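Side-chain contacts in GrgF (Penicillium sp. sh18, PDB 6LZH), which acts as a polyketide transferase in the biosynthesis of the fungal polyketide gregatin A, a compound built by fusing polyketide chains: residues L270-F274 / G275-S279; Q225-P229 / T230-M234; S181-N184 / G185-L188. One frame throughout, in Å; residues are numbered along the deposited sequence.

Interaction 1 of 3, residues L270-F274 / G275-S279; sequences LDWVF and GDVES
Gly275 N donates to Trp272 O at 3.0 Å and closes the 3-10 segment 271-274. The bond is fairly straight at nitrogen (160°), but the donor lies well above the carbonyl plane, 67° out of it. Within the turn, Val273 N and Phe274 N bond back to Leu270 O and Asp271 O. The chain then runs on through Asp276, the centre of an inverse gamma turn, into a new helix. Val277 carries the side-chain contact. Val277 CG2 sits 3.4 Å from Trp272 O and 3.7 Å from Val273 O. CG2 is anti to the Val277 carbonyl carbon, and this turns the methyl back toward the end of the 3-10 turn. Val277 CG2 also meets the Trp272 ring obliquely, 4.2 Å from Trp272 CE3. Val273 CG1 lies over one face of the Trp272 indole, 3.7 Å above its plane and toward the rim. Trp272 NE1 makes a weak hydrogen bond to His269 O. Asp276 is the N-cap: Asp276 OD1 accepts from Ser279 N at 3.1 Å, met from above the carboxylate plane. Asp271 OD1 turns back to accept from Gly268 N. The unit joins the loop after strand 259-264, which carries the likely catalytic His269, to helix 277-292. Glu278, in the first turn of that helix, accepts from Trp55 NE1 and so ties it to helix 49-58.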
loop_
_atom_site.group_PDB
_atom_site.type_symbol
_atom_site.label_atom_id
_atom_site.label_comp_id
_atom_site.label_asym_id
_atom_site.label_seq_id
_atom_site.Cartn_x
_atom_site.Cartn_y
_atom_site.Cartn_z
ATOM N N LEU A 270 -10.848 23.764 -9.923
ATOM C CA LEU A 270 -12.144 23.946 -9.292
ATOM C C LEU A 270 -13.081 24.842 -10.074
ATOM O O LEU A 270 -14.294 24.615 -10.050
ATOM C CB LEU A 270 -11.955 24.571 -7.904
ATOM C CG LEU A 270 -12.837 24.095 -6.763
ATOM C CD1 LEU A 270 -12.483 22.654 -6.483
ATOM C CD2 LEU A 270 -12.594 24.979 -5.534
ATOM N N ASP A 271 -12.556 25.868 -10.751
ATOM C CA ASP A 271 -13.413 26.902 -11.319
ATOM C C ASP A 271 -14.289 26.394 -12.452
ATOM O O ASP A 271 -15.165 27.137 -12.922
ATOM C CB ASP A 271 -12.574 28.105 -11.774
ATOM C CG ASP A 271 -11.458 27.734 -12.734
ATOM O OD1 ASP A 271 -11.703 26.942 -13.676
ATOM O OD2 ASP A 271 -10.340 28.271 -12.563
ATOM N N TRP A 272 -14.115 25.144 -12.886
ATOM C CA TRP A 272 -15.088 24.597 -13.823
ATOM C C TRP A 272 -16.489 24.532 -13.216
ATOM O O TRP A 272 -17.466 24.423 -13.964
ATOM C CB TRP A 272 -14.641 23.207 -14.308
ATOM C CG TRP A 272 -14.459 22.230 -13.210
ATOM C CD1 TRP A 272 -13.297 21.936 -12.557
ATOM C CD2 TRP A 272 -15.475 21.413 -12.612
ATOM N NE1 TRP A 272 -13.529 20.994 -11.584
ATOM C CE2 TRP A 272 -14.858 20.655 -11.602
ATOM C CE3 TRP A 272 -16.846 21.254 -12.834
ATOM C CZ2 TRP A 272 -15.570 19.744 -10.807
ATOM C CZ3 TRP A 272 -17.550 20.347 -12.041
ATOM C CH2 TRP A 272 -16.910 19.606 -11.052
ATOM N N VAL A 273 -16.619 24.583 -11.884
ATOM C CA VAL A 273 -17.944 24.585 -11.269
ATOM C C VAL A 273 -18.744 25.834 -11.616
ATOM O O VAL A 273 -19.955 25.865 -11.380
ATOM C CB VAL A 273 -17.876 24.437 -9.723
ATOM C CG1 VAL A 273 -17.305 23.073 -9.318
ATOM C CG2 VAL A 273 -17.097 25.587 -9.085
ATOM N N PHE A 274 -18.101 26.858 -12.181
ATOM C CA PHE A 274 -18.789 28.067 -12.614
ATOM C C PHE A 274 -18.999 28.107 -14.120
ATOM O O PHE A 274 -19.555 29.082 -14.633
ATOM C CB PHE A 274 -18.024 29.321 -12.133
ATOM C CG PHE A 274 -18.338 29.696 -10.715
ATOM C CD1 PHE A 274 -19.085 28.837 -9.921
ATOM C CD2 PHE A 274 -17.924 30.895 -10.174
ATOM C CE1 PHE A 274 -19.412 29.169 -8.619
ATOM C CE2 PHE A 274 -18.245 31.238 -8.859
ATOM C CZ PHE A 274 -18.984 30.374 -8.079
ATOM N N GLY A 275 -18.596 27.060 -14.833
ATOM C CA GLY A 275 -18.789 26.966 -16.265
ATOM C C GLY A 275 -20.040 26.193 -16.626
ATOM O O GLY A 275 -20.989 26.092 -15.848
ATOM N N ASP A 276 -20.035 25.633 -17.834
ATOM C CA ASP A 276 -21.195 24.929 -18.387
ATOM C C ASP A 276 -21.240 23.510 -17.808
ATOM O O ASP A 276 -20.918 22.512 -18.458
ATOM C CB ASP A 276 -21.120 24.934 -19.911
ATOM C CG ASP A 276 -22.371 24.386 -20.568
ATOM O OD1 ASP A 276 -23.286 23.926 -19.855
ATOM O OD2 ASP A 276 -22.424 24.386 -21.814
ATOM N N VAL A 277 -21.650 23.435 -16.541
ATOM C CA VAL A 277 -21.614 22.148 -15.858
ATOM C C VAL A 277 -22.658 21.199 -16.442
ATOM O O VAL A 277 -22.461 19.979 -16.448
ATOM C CB VAL A 277 -21.786 22.344 -14.339
ATOM C CG1 VAL A 277 -21.973 21.006 -13.652
ATOM C CG2 VAL A 277 -20.542 23.060 -13.746
ATOM N N GLU A 278 -23.771 21.730 -16.954
ATOM C CA GLU A 278 -24.751 20.878 -17.626
ATOM C C GLU A 278 -24.101 20.114 -18.773
ATOM O O GLU A 278 -24.325 18.910 -18.954
ATOM C CB GLU A 278 -25.926 21.725 -18.147
ATOM C CG GLU A 278 -26.927 20.948 -18.993
ATOM C CD GLU A 278 -27.908 20.144 -18.140
ATOM O OE1 GLU A 278 -27.992 20.397 -16.919
ATOM O OE2 GLU A 278 -28.612 19.276 -18.693
ATOM N N SER A 279 -23.285 20.801 -19.567
ATOM C CA SER A 279 -22.647 20.125 -20.683
ATOM C C SER A 279 -21.556 19.172 -20.209
ATOM O O SER A 279 -21.367 18.104 -20.813
ATOM C CB SER A 279 -22.094 21.161 -21.663
ATOM O OG SER A 279 -21.307 20.525 -22.644
#

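Interaction 2 of 3, residues Q225-P229 / T230-M234; sequences QYISP and TPAMM
Ile227 and Thr230 meet across a tight turn whose corners are Ser228 and Pro229. The Ser228-Pro229 peptide is cis, and the backbone angles fit a type VIa turn. Thr230 N donates to Ile227 O at 2.9 Å, tilted 29° from the carbonyl plane. The branch that carries the Ile227 contact is CG2, placed anti to its backbone N. Ile227 CG2 lies 3.3 Å from Thr230 O and 4.1 Å from Thr230 CB. Ile227 CG2 also reaches Ala232 CB at 4.0 Å. Thr230 CB in turn rests 3.3 Å from Ile227 O. Lys129 NZ donates to Ile227 O and weakly to Thr230 OG1, so the Ile227 carbonyl accepts from both Thr230 N and Lys129 NZ. Pro231 CD packs 3.4 Å from Pro229 O. Ile227 also touches Leu122, Ala125 and Ala126 of helix 116-127, and Ser228 OG is hydrogen-bonded to Glu257 O. Tyr226 packs on Arg150 of the second subunit. This cis-proline turn leads into strand 232-237 of the parallel part of the central sheet. In the alpha/beta hydrolase fold the loop after this strand is a usual place for the triad acid, consistent with Asp240 here.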
loop_
_atom_site.group_PDB
_atom_site.type_symbol
_atom_site.label_atom_id
_atom_site.label_comp_id
_atom_site.label_asym_id
_atom_site.label_seq_id
_atom_site.Cartn_x
_atom_site.Cartn_y
_atom_site.Cartn_z
ATOM N N GLN A 225 -2.895 0.615 -15.646
ATOM C CA GLN A 225 -2.904 -0.235 -16.834
ATOM C C GLN A 225 -3.814 -1.443 -16.668
ATOM O O GLN A 225 -4.212 -2.045 -17.674
ATOM C CB GLN A 225 -1.482 -0.688 -17.188
ATOM C CG GLN A 225 -0.889 -1.686 -16.228
ATOM C CD GLN A 225 -0.040 -1.022 -15.153
ATOM O OE1 GLN A 225 -0.317 0.115 -14.731
ATOM N NE2 GLN A 225 1.020 -1.717 -14.719
ATOM N N TYR A 226 -4.183 -1.791 -15.433
ATOM C CA TYR A 226 -5.064 -2.926 -15.175
ATOM C C TYR A 226 -6.543 -2.575 -15.220
ATOM O O TYR A 226 -7.388 -3.465 -15.060
ATOM C CB TYR A 226 -4.751 -3.546 -13.815
ATOM C CG TYR A 226 -3.303 -3.978 -13.638
ATOM C CD1 TYR A 226 -2.674 -4.785 -14.575
ATOM C CD2 TYR A 226 -2.583 -3.582 -12.531
ATOM C CE1 TYR A 226 -1.369 -5.197 -14.410
ATOM C CE2 TYR A 226 -1.267 -3.982 -12.354
ATOM C CZ TYR A 226 -0.666 -4.790 -13.297
ATOM O OH TYR A 226 0.649 -5.185 -13.119
ATOM N N ILE A 227 -6.899 -1.307 -15.394
ATOM C CA ILE A 227 -8.317 -0.984 -15.462
ATOM C C ILE A 227 -8.959 -1.689 -16.651
ATOM O O ILE A 227 -10.003 -2.334 -16.522
ATOM C CB ILE A 227 -8.515 0.539 -15.511
ATOM C CG1 ILE A 227 -7.997 1.184 -14.217
ATOM C CG2 ILE A 227 -9.992 0.874 -15.781
ATOM C CD1 ILE A 227 -7.836 2.695 -14.308
ATOM N N SER A 228 -8.331 -1.604 -17.817
ATOM C CA SER A 228 -8.940 -2.207 -18.994
ATOM C C SER A 228 -9.119 -3.710 -18.761
ATOM O O SER A 228 -8.220 -4.367 -18.225
ATOM C CB SER A 228 -8.096 -1.962 -20.244
ATOM O OG SER A 228 -8.505 -2.799 -21.316
ATOM N N PRO A 229 -10.241 -4.301 -19.193
ATOM C CA PRO A 229 -11.183 -3.692 -20.139
ATOM C C PRO A 229 -12.363 -2.903 -19.553
ATOM O O PRO A 229 -13.320 -2.640 -20.303
ATOM C CB PRO A 229 -11.689 -4.901 -20.921
ATOM C CG PRO A 229 -11.712 -5.997 -19.878
ATOM C CD PRO A 229 -10.535 -5.726 -18.958
ATOM N N THR A 230 -12.301 -2.524 -18.276
ATOM C CA THR A 230 -13.345 -1.683 -17.688
ATOM C C THR A 230 -13.282 -0.276 -18.274
ATOM O O THR A 230 -12.274 0.412 -18.090
ATOM C CB THR A 230 -13.191 -1.598 -16.170
ATOM O OG1 THR A 230 -13.310 -2.904 -15.585
ATOM C CG2 THR A 230 -14.260 -0.658 -15.588
ATOM N N PRO A 231 -14.329 0.201 -18.953
ATOM C CA PRO A 231 -14.268 1.529 -19.575
ATOM C C PRO A 231 -14.013 2.623 -18.547
ATOM O O PRO A 231 -14.630 2.653 -17.482
ATOM C CB PRO A 231 -15.653 1.681 -20.219
ATOM C CG PRO A 231 -16.181 0.306 -20.340
ATOM C CD PRO A 231 -15.619 -0.468 -19.194
ATOM N N ALA A 232 -13.103 3.538 -18.882
ATOM C CA ALA A 232 -12.674 4.582 -17.963
ATOM C C ALA A 232 -12.638 5.928 -18.671
ATOM O O ALA A 232 -12.211 6.026 -19.826
ATOM C CB ALA A 232 -11.285 4.283 -17.376
ATOM N N MET A 233 -13.097 6.964 -17.978
ATOM C CA MET A 233 -13.103 8.308 -18.525
ATOM C C MET A 233 -12.339 9.239 -17.603
ATOM O O MET A 233 -12.583 9.256 -16.391
ATOM C CB MET A 233 -14.529 8.820 -18.704
ATOM C CG MET A 233 -14.562 10.240 -19.148
ATOM S SD MET A 233 -16.288 10.737 -19.451
ATOM C CE MET A 233 -16.027 12.409 -20.038
ATOM N N MET A 234 -11.440 10.035 -18.168
ATOM C CA MET A 234 -10.810 11.090 -17.398
ATOM C C MET A 234 -11.334 12.440 -17.850
ATOM O O MET A 234 -11.484 12.688 -19.058
ATOM C CB MET A 234 -9.288 11.075 -17.538
ATOM C CG MET A 234 -8.636 11.983 -16.494
ATOM S SD MET A 234 -6.847 11.876 -16.579
ATOM C CE MET A 234 -6.541 10.212 -15.973
#

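Interaction 3 of 3, residues S181-N184 / G185-L188; sequences SIPN and GLQL
Leu186 packs against Pro183, the first residue of a type I beta turn that runs from Pro183 to Leu186. The turn has a weak bond from Leu186 N to Pro183 O, 3.0 Å long and bent to 132°. Leu186 CB lies 3.4 Å from the same Pro183 O and 3.9 Å from Ile182 CG2. Next, Leu186 CG stands 4.0 Å from Pro183 CB. It is anti to the Leu186 carbonyl carbon (chi1 -74°), and this carries the branch toward the proline ring. At the tip, Leu186 CD1 meets Pro183 CB and Pro183 CG, both at 3.8 Å. An alanine at Leu186 would keep the CB contacts but would probably leave a gap beside the Pro183 ring. Ile182 touches both Leu186 and Gln187. Ile182 CG2 lies 3.6 Å from Leu186 O, while Ile182 CD1 touches Gln187 CG at 3.9 Å, the side chains of Ile182 and Gln187 crossing at about a right angle. Asn184 turns elsewhere, and its ND2 donates to Asn146 O. The turn ends the loop after strand 172-174. Leu186 is the N-cap of helix 187-198, and in the first turn of that helix Leu188 packs on Cys243, in the loop between strand 232-237 and helix 245-254.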
loop_
_atom_site.group_PDB
_atom_site.type_symbol
_atom_site.label_atom_id
_atom_site.label_comp_id
_atom_site.label_asym_id
_atom_site.label_seq_id
_atom_site.Cartn_x
_atom_site.Cartn_y
_atom_site.Cartn_z
ATOM N N SER A 181 4.888 28.903 5.561
ATOM C CA SER A 181 5.383 27.791 4.767
ATOM C C SER A 181 4.266 26.793 4.475
ATOM O O SER A 181 3.214 26.783 5.121
ATOM C CB SER A 181 6.525 27.077 5.489
ATOM O OG SER A 181 7.359 26.404 4.568
ATOM N N ILE A 182 4.515 25.940 3.489
ATOM C CA ILE A 182 3.637 24.831 3.138
ATOM C C ILE A 182 4.433 23.543 3.323
ATOM O O ILE A 182 5.511 23.400 2.738
ATOM C CB ILE A 182 3.114 24.936 1.695
ATOM C CG1 ILE A 182 2.458 26.298 1.444
ATOM C CG2 ILE A 182 2.141 23.786 1.390
ATOM C CD1 ILE A 182 1.697 26.370 0.133
ATOM N N PRO A 183 3.962 22.585 4.126
ATOM C CA PRO A 183 4.641 21.284 4.196
ATOM C C PRO A 183 4.723 20.624 2.825
ATOM O O PRO A 183 3.907 20.879 1.936
ATOM C CB PRO A 183 3.769 20.473 5.164
ATOM C CG PRO A 183 3.120 21.519 6.042
ATOM C CD PRO A 183 2.899 22.717 5.139
ATOM N N ASN A 184 5.721 19.742 2.681
ATOM C CA ASN A 184 6.213 19.316 1.371
ATOM C C ASN A 184 5.097 18.886 0.418
ATOM O O ASN A 184 4.979 19.411 -0.695
ATOM C CB ASN A 184 7.231 18.184 1.538
ATOM C CG ASN A 184 7.839 17.747 0.208
ATOM O OD1 ASN A 184 7.946 18.542 -0.732
ATOM N ND2 ASN A 184 8.238 16.482 0.123
ATOM N N GLY A 185 4.278 17.922 0.819
ATOM C CA GLY A 185 3.283 17.414 -0.114
ATOM C C GLY A 185 1.901 18.025 0.048
ATOM O O GLY A 185 0.888 17.338 -0.126
ATOM N N LEU A 186 1.838 19.320 0.365
ATOM C CA LEU A 186 0.574 19.917 0.774
ATOM C C LEU A 186 0.179 21.153 -0.029
ATOM O O LEU A 186 -0.744 21.866 0.383
ATOM C CB LEU A 186 0.623 20.271 2.267
ATOM C CG LEU A 186 0.516 19.092 3.244
ATOM C CD1 LEU A 186 0.125 19.574 4.634
ATOM C CD2 LEU A 186 -0.477 18.052 2.729
ATOM N N GLN A 187 0.823 21.425 -1.169
ATOM C CA GLN A 187 0.519 22.675 -1.869
ATOM C C GLN A 187 -0.889 22.669 -2.458
ATOM O O GLN A 187 -1.577 23.697 -2.426
ATOM C CB GLN A 187 1.548 22.966 -2.962
ATOM C CG GLN A 187 1.616 24.458 -3.290
ATOM C CD GLN A 187 2.721 24.822 -4.254
ATOM O OE1 GLN A 187 3.258 25.929 -4.218
ATOM N NE2 GLN A 187 3.062 23.888 -5.134
ATOM N N LEU A 188 -1.332 21.535 -3.011
ATOM C CA LEU A 188 -2.711 21.466 -3.490
ATOM C C LEU A 188 -3.682 21.827 -2.376
ATOM O O LEU A 188 -4.639 22.588 -2.583
ATOM C CB LEU A 188 -3.035 20.072 -4.023
ATOM C CG LEU A 188 -4.530 19.924 -4.354
ATOM C CD1 LEU A 188 -4.650 19.062 -5.536
ATOM C CD2 LEU A 188 -5.379 19.337 -3.226
#

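Overall arrangement
Along the chain the order is interaction 3, interaction 2, interaction 1. Their centres lie 25 to 31 Å apart, and none touches another. Interactions 1 and 2 come within about 8 Å at their nearest atoms, as do 1 and 3. Interactions 2 and 3 stay about 13 Å apart. Each leads a loop into a regular element. Interaction 3 runs into helix 187-198. Interaction 2 runs into strand 232-237. Interaction 1 runs into helix 277-292. Interactions 1 and 2 share that last helix, since Pro231 and Met233 pack on it. Strand 232-237 leads to Asp240, and the loop of interaction 1 follows His269. These two residues probably complete a triad with Cys115.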